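Local coordinates for protein beta-lactamase (Sebaldella termitidis, PDB 6N1N) that probably hydrolyses the beta-lactam ring of antibiotics such as penicillins, as a class D serine beta-lactamase, at residues 21-32 with 210-221. Sequence-based numbering, arbitrary orientation.
Sequences ITGSVTIYDYKN and KENVYFFAVRII
Ile21 lays its CG2 methyl against CG2 of Ile220, 3.7 Å away, just ahead of strand 22-29, on the side covered by helix 228-245. Thr22 opens the antiparallel ladder with strand 212-221, exchanging backbone hydrogen bonds with Ile221, while its OG1 rests on CB of that isoleucine at 3.3 Å. Gly23, at a positive phi (91°) that glycine takes readily, has no side chain to hold its CA off the partner strand, and CA makes a CA-H...O contact of 3.1 Å with Arg219 O. Ser24 pairs with Arg219 through two backbone hydrogen bonds, its OG held from outside by Asp42. Val25 meets Val218 through their CG2 methyls. Thr26, paired with Ala217 and bonded through OG1 to Ser43, shares a water with Ser24: it donates to Ser24 OG and Ala217 O and also bonds Thr26 OG1. These are central strands of the mixed sheet of the serine beta-lactamase fold, with 34-37 beyond one and 198-209 beyond the other; helix 228-245 packs on the Val218 and Phe216 side, helix 147-159 on the Thr26 and Tyr28 side. Ile27 straddles its neighbours, CG1 on Phe216 CB and CG2 at the ring edge of Tyr214. Tyr28, hydrogen-bonded both ways to the Phe215 backbone, meets CD2 of that ring at its own CD2 edge. Asp29 OD1 accepts hydrogen bonds from Asn212 ND2 (2.9 Å) and Asn32 N on opposite faces of the carboxylate, the latter closing an Asx motif; Asn32 ND2 donates to OD2 on the syn side, and a water links OD2 to Tyr214 OH. Tyr30 N hydrogen-bonds Val213 O, and its CD1 touches Phe215 CE2 at 3.7 Å, the rings inclined at 57°. Lys31 N hydrogen-bonds Asn212 OD1 at 2.9 Å; its side chain, bent at chi3 (75°), lets NZ hydrogen-bond Glu211 O from above the carbonyl plane.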
loop_
_atom_site.group_PDB
_atom_site.type_symbol
_atom_site.label_atom_id
_atom_site.label_comp_id
_atom_site.label_asym_id
_atom_site.label_seq_id
_atom_site.Cartn_x
_atom_site.Cartn_y
_atom_site.Cartn_z
ATOM N N ILE A 21 14.723 13.972 4.447
ATOM C CA ILE A 21 13.426 13.732 3.835
ATOM C C ILE A 21 12.341 14.325 4.711
ATOM O O ILE A 21 12.494 14.477 5.927
ATOM C CB ILE A 21 13.162 12.227 3.631
ATOM C CG1 ILE A 21 13.511 11.485 4.927
ATOM C CG2 ILE A 21 13.948 11.732 2.443
ATOM C CD1 ILE A 21 13.110 10.041 4.914
ATOM N N THR A 22 11.239 14.673 4.078
ATOM C CA THR A 22 10.038 14.989 4.809
ATOM C C THR A 22 9.045 13.865 4.551
ATOM O O THR A 22 9.419 12.785 4.061
ATOM C CB THR A 22 9.540 16.390 4.417
ATOM O OG1 THR A 22 9.196 16.463 3.026
ATOM C CG2 THR A 22 10.641 17.405 4.725
ATOM N N GLY A 23 7.785 14.121 4.843
ATOM C CA GLY A 23 6.812 13.053 4.943
ATOM C C GLY A 23 6.757 12.553 6.371
ATOM O O GLY A 23 7.217 13.221 7.304
ATOM N N SER A 24 6.228 11.348 6.534
ATOM C CA SER A 24 5.944 10.896 7.886
ATOM C C SER A 24 5.728 9.399 7.918
ATOM O O SER A 24 5.524 8.733 6.889
ATOM C CB SER A 24 4.713 11.601 8.440
ATOM O OG SER A 24 3.595 11.324 7.630
ATOM N N VAL A 25 5.733 8.883 9.153
ATOM C CA VAL A 25 5.316 7.533 9.479
ATOM C C VAL A 25 4.124 7.639 10.416
ATOM O O VAL A 25 4.147 8.425 11.368
ATOM C CB VAL A 25 6.449 6.728 10.129
ATOM C CG1 VAL A 25 7.009 7.451 11.309
ATOM C CG2 VAL A 25 5.952 5.348 10.563
ATOM N N THR A 26 3.077 6.895 10.102
ATOM C CA THR A 26 1.862 6.794 10.903
ATOM C C THR A 26 1.630 5.320 11.195
ATOM O O THR A 26 1.678 4.491 10.287
ATOM C CB THR A 26 0.654 7.394 10.144
ATOM O OG1 THR A 26 0.949 8.748 9.794
ATOM C CG2 THR A 26 -0.620 7.349 10.980
ATOM N N ILE A 27 1.353 4.992 12.468
ATOM C CA ILE A 27 1.117 3.630 12.899
ATOM C C ILE A 27 -0.120 3.612 13.784
ATOM O O ILE A 27 -0.354 4.542 14.563
ATOM C CB ILE A 27 2.356 3.082 13.635
ATOM C CG1 ILE A 27 3.531 2.911 12.670
ATOM C CG2 ILE A 27 2.055 1.744 14.316
ATOM C CD1 ILE A 27 4.860 2.790 13.358
ATOM N N TYR A 28 -0.923 2.560 13.644
ATOM C CA TYR A 28 -2.071 2.321 14.514
ATOM C C TYR A 28 -1.894 0.982 15.211
ATOM O O TYR A 28 -1.820 -0.062 14.555
ATOM C CB TYR A 28 -3.372 2.339 13.729
ATOM C CG TYR A 28 -4.610 2.128 14.587
ATOM C CD1 TYR A 28 -5.060 3.121 15.428
ATOM C CD2 TYR A 28 -5.310 0.949 14.526
ATOM C CE1 TYR A 28 -6.188 2.938 16.205
ATOM C CE2 TYR A 28 -6.449 0.753 15.281
ATOM C CZ TYR A 28 -6.889 1.748 16.121
ATOM O OH TYR A 28 -8.021 1.575 16.896
ATOM N N ASP A 29 -1.818 1.039 16.534
ATOM C CA ASP A 29 -1.801 -0.108 17.429
ATOM C C ASP A 29 -3.243 -0.575 17.618
ATOM O O ASP A 29 -4.054 0.118 18.227
ATOM C CB ASP A 29 -1.108 0.338 18.717
ATOM C CG ASP A 29 -1.151 -0.697 19.830
ATOM O OD1 ASP A 29 -2.016 -1.575 19.804
ATOM O OD2 ASP A 29 -0.323 -0.584 20.765
ATOM N N TYR A 30 -3.557 -1.754 17.085
ATOM C CA TYR A 30 -4.936 -2.226 16.991
ATOM C C TYR A 30 -5.511 -2.619 18.346
ATOM O O TYR A 30 -6.627 -2.209 18.704
ATOM C CB TYR A 30 -4.968 -3.410 16.014
ATOM C CG TYR A 30 -6.331 -4.002 15.792
ATOM C CD1 TYR A 30 -7.237 -3.406 14.932
ATOM C CD2 TYR A 30 -6.698 -5.170 16.420
ATOM C CE1 TYR A 30 -8.501 -3.963 14.725
ATOM C CE2 TYR A 30 -7.948 -5.734 16.207
ATOM C CZ TYR A 30 -8.833 -5.129 15.364
ATOM O OH TYR A 30 -10.065 -5.690 15.190
ATOM N N LYS A 31 -4.780 -3.436 19.105
ATOM C CA LYS A 31 -5.288 -3.909 20.387
ATOM C C LYS A 31 -5.532 -2.749 21.351
ATOM O O LYS A 31 -6.567 -2.695 22.044
ATOM C CB LYS A 31 -4.301 -4.908 20.979
ATOM C CG LYS A 31 -4.596 -5.344 22.380
ATOM C CD LYS A 31 -3.768 -6.554 22.754
ATOM C CE LYS A 31 -2.345 -6.193 23.022
ATOM N NZ LYS A 31 -1.550 -7.414 23.405
ATOM N N ASN A 32 -4.594 -1.807 21.409
ATOM C CA ASN A 32 -4.674 -0.696 22.345
ATOM C C ASN A 32 -5.381 0.534 21.787
ATOM O O ASN A 32 -5.658 1.460 22.558
ATOM C CB ASN A 32 -3.265 -0.327 22.807
ATOM C CG ASN A 32 -2.615 -1.444 23.584
ATOM O OD1 ASN A 32 -3.178 -1.931 24.593
ATOM N ND2 ASN A 32 -1.439 -1.878 23.145
ATOM N N LYS A 210 3.676 -9.421 18.660
ATOM C CA LYS A 210 3.452 -9.112 20.080
ATOM C C LYS A 210 1.992 -9.272 20.480
ATOM O O LYS A 210 1.440 -8.438 21.209
ATOM C CB LYS A 210 3.934 -7.697 20.424
ATOM C CG LYS A 210 5.435 -7.479 20.255
ATOM C CD LYS A 210 5.851 -6.137 20.833
ATOM C CE LYS A 210 5.970 -6.185 22.349
ATOM N NZ LYS A 210 6.120 -4.817 22.935
ATOM N N GLU A 211 1.356 -10.347 20.008
ATOM C CA GLU A 211 -0.071 -10.582 20.228
ATOM C C GLU A 211 -0.867 -9.318 19.928
ATOM O O GLU A 211 -1.736 -8.901 20.687
ATOM C CB GLU A 211 -0.334 -11.091 21.647
ATOM C CG GLU A 211 0.135 -12.524 21.878
ATOM C CD GLU A 211 -0.201 -13.052 23.274
ATOM O OE1 GLU A 211 0.342 -12.511 24.266
ATOM O OE2 GLU A 211 -1.014 -14.000 23.376
ATOM N N ASN A 212 -0.573 -8.727 18.777
ATOM C CA ASN A 212 -1.171 -7.460 18.392
ATOM C C ASN A 212 -1.060 -7.338 16.886
ATOM O O ASN A 212 -0.489 -8.206 16.206
ATOM C CB ASN A 212 -0.445 -6.311 19.093
ATOM C CG ASN A 212 -1.273 -5.058 19.221
ATOM O OD1 ASN A 212 -2.270 -4.843 18.522
ATOM N ND2 ASN A 212 -0.824 -4.191 20.100
ATOM N N VAL A 213 -1.597 -6.239 16.369
ATOM C CA VAL A 213 -1.455 -5.858 14.968
ATOM C C VAL A 213 -1.131 -4.370 14.930
ATOM O O VAL A 213 -1.804 -3.565 15.578
ATOM C CB VAL A 213 -2.722 -6.111 14.133
ATOM C CG1 VAL A 213 -2.427 -5.945 12.638
ATOM C CG2 VAL A 213 -3.261 -7.467 14.385
ATOM N N TYR A 214 -0.140 -4.001 14.130
ATOM C CA TYR A 214 0.245 -2.608 13.936
ATOM C C TYR A 214 0.074 -2.269 12.457
ATOM O O TYR A 214 0.809 -2.772 11.599
ATOM C CB TYR A 214 1.681 -2.349 14.403
ATOM C CG TYR A 214 1.890 -2.730 15.848
ATOM C CD1 TYR A 214 1.716 -1.803 16.883
ATOM C CD2 TYR A 214 2.195 -4.044 16.205
ATOM C CE1 TYR A 214 1.860 -2.165 18.187
ATOM C CE2 TYR A 214 2.344 -4.412 17.522
ATOM C CZ TYR A 214 2.181 -3.482 18.506
ATOM O OH TYR A 214 2.365 -3.869 19.802
ATOM N N PHE A 215 -0.902 -1.403 12.172
ATOM C CA PHE A 215 -1.103 -0.884 10.824
ATOM C C PHE A 215 -0.183 0.294 10.591
ATOM O O PHE A 215 0.077 1.074 11.506
ATOM C CB PHE A 215 -2.566 -0.486 10.654
ATOM C CG PHE A 215 -3.507 -1.650 10.800
ATOM C CD1 PHE A 215 -3.897 -2.365 9.693
ATOM C CD2 PHE A 215 -3.920 -2.089 12.046
ATOM C CE1 PHE A 215 -4.707 -3.462 9.823
ATOM C CE2 PHE A 215 -4.731 -3.182 12.173
ATOM C CZ PHE A 215 -5.141 -3.873 11.069
ATOM N N PHE A 216 0.342 0.419 9.360
ATOM C CA PHE A 216 1.318 1.473 9.118
ATOM C C PHE A 216 1.182 2.086 7.734
ATOM O O PHE A 216 0.761 1.445 6.779
ATOM C CB PHE A 216 2.771 0.967 9.305
ATOM C CG PHE A 216 3.181 -0.116 8.352
ATOM C CD1 PHE A 216 3.786 0.171 7.144
ATOM C CD2 PHE A 216 2.960 -1.431 8.670
ATOM C CE1 PHE A 216 4.152 -0.841 6.269
ATOM C CE2 PHE A 216 3.329 -2.441 7.811
ATOM C CZ PHE A 216 3.917 -2.136 6.597
ATOM N N ALA A 217 1.541 3.353 7.649
ATOM C CA ALA A 217 1.640 4.030 6.366
ATOM C C ALA A 217 2.824 4.977 6.473
ATOM O O ALA A 217 2.784 5.951 7.218
ATOM C CB ALA A 217 0.354 4.783 6.006
ATOM N N VAL A 218 3.893 4.621 5.787
ATOM C CA VAL A 218 5.085 5.436 5.676
ATOM C C VAL A 218 5.007 6.136 4.333
ATOM O O VAL A 218 4.689 5.514 3.311
ATOM C CB VAL A 218 6.351 4.565 5.772
ATOM C CG1 VAL A 218 7.582 5.349 5.319
ATOM C CG2 VAL A 218 6.537 4.046 7.158
ATOM N N ARG A 219 5.241 7.435 4.324
ATOM C CA ARG A 219 5.210 8.160 3.065
ATOM C C ARG A 219 6.312 9.200 3.087
ATOM O O ARG A 219 6.219 10.221 3.789
ATOM C CB ARG A 219 3.857 8.792 2.794
ATOM C CG ARG A 219 3.793 9.324 1.386
ATOM C CD ARG A 219 2.474 9.961 1.059
ATOM N NE ARG A 219 2.135 11.083 1.929
ATOM C CZ ARG A 219 0.914 11.609 2.019
ATOM N NH1 ARG A 219 -0.112 11.124 1.295
ATOM N NH2 ARG A 219 0.718 12.619 2.852
ATOM N N ILE A 220 7.316 8.948 2.278
ATOM C CA ILE A 220 8.494 9.779 2.163
ATOM C C ILE A 220 8.257 10.798 1.071
ATOM O O ILE A 220 7.763 10.457 -0.015
ATOM C CB ILE A 220 9.721 8.911 1.835
ATOM C CG1 ILE A 220 9.984 7.961 3.007
ATOM C CG2 ILE A 220 10.940 9.762 1.483
ATOM C CD1 ILE A 220 10.922 6.840 2.656
ATOM N N ILE A 221 8.600 12.048 1.361
ATOM C CA ILE A 221 8.615 13.112 0.373
ATOM C C ILE A 221 10.072 13.464 0.135
ATOM O O ILE A 221 10.814 13.726 1.084
ATOM C CB ILE A 221 7.827 14.348 0.835
ATOM C CG1 ILE A 221 6.409 13.967 1.246
ATOM C CG2 ILE A 221 7.848 15.420 -0.257
ATOM C CD1 ILE A 221 5.589 13.345 0.138
HETATM O O HOH W 1 2.280 8.811 7.463
HETATM O O HOH W 2 2.473 -1.975 21.706
#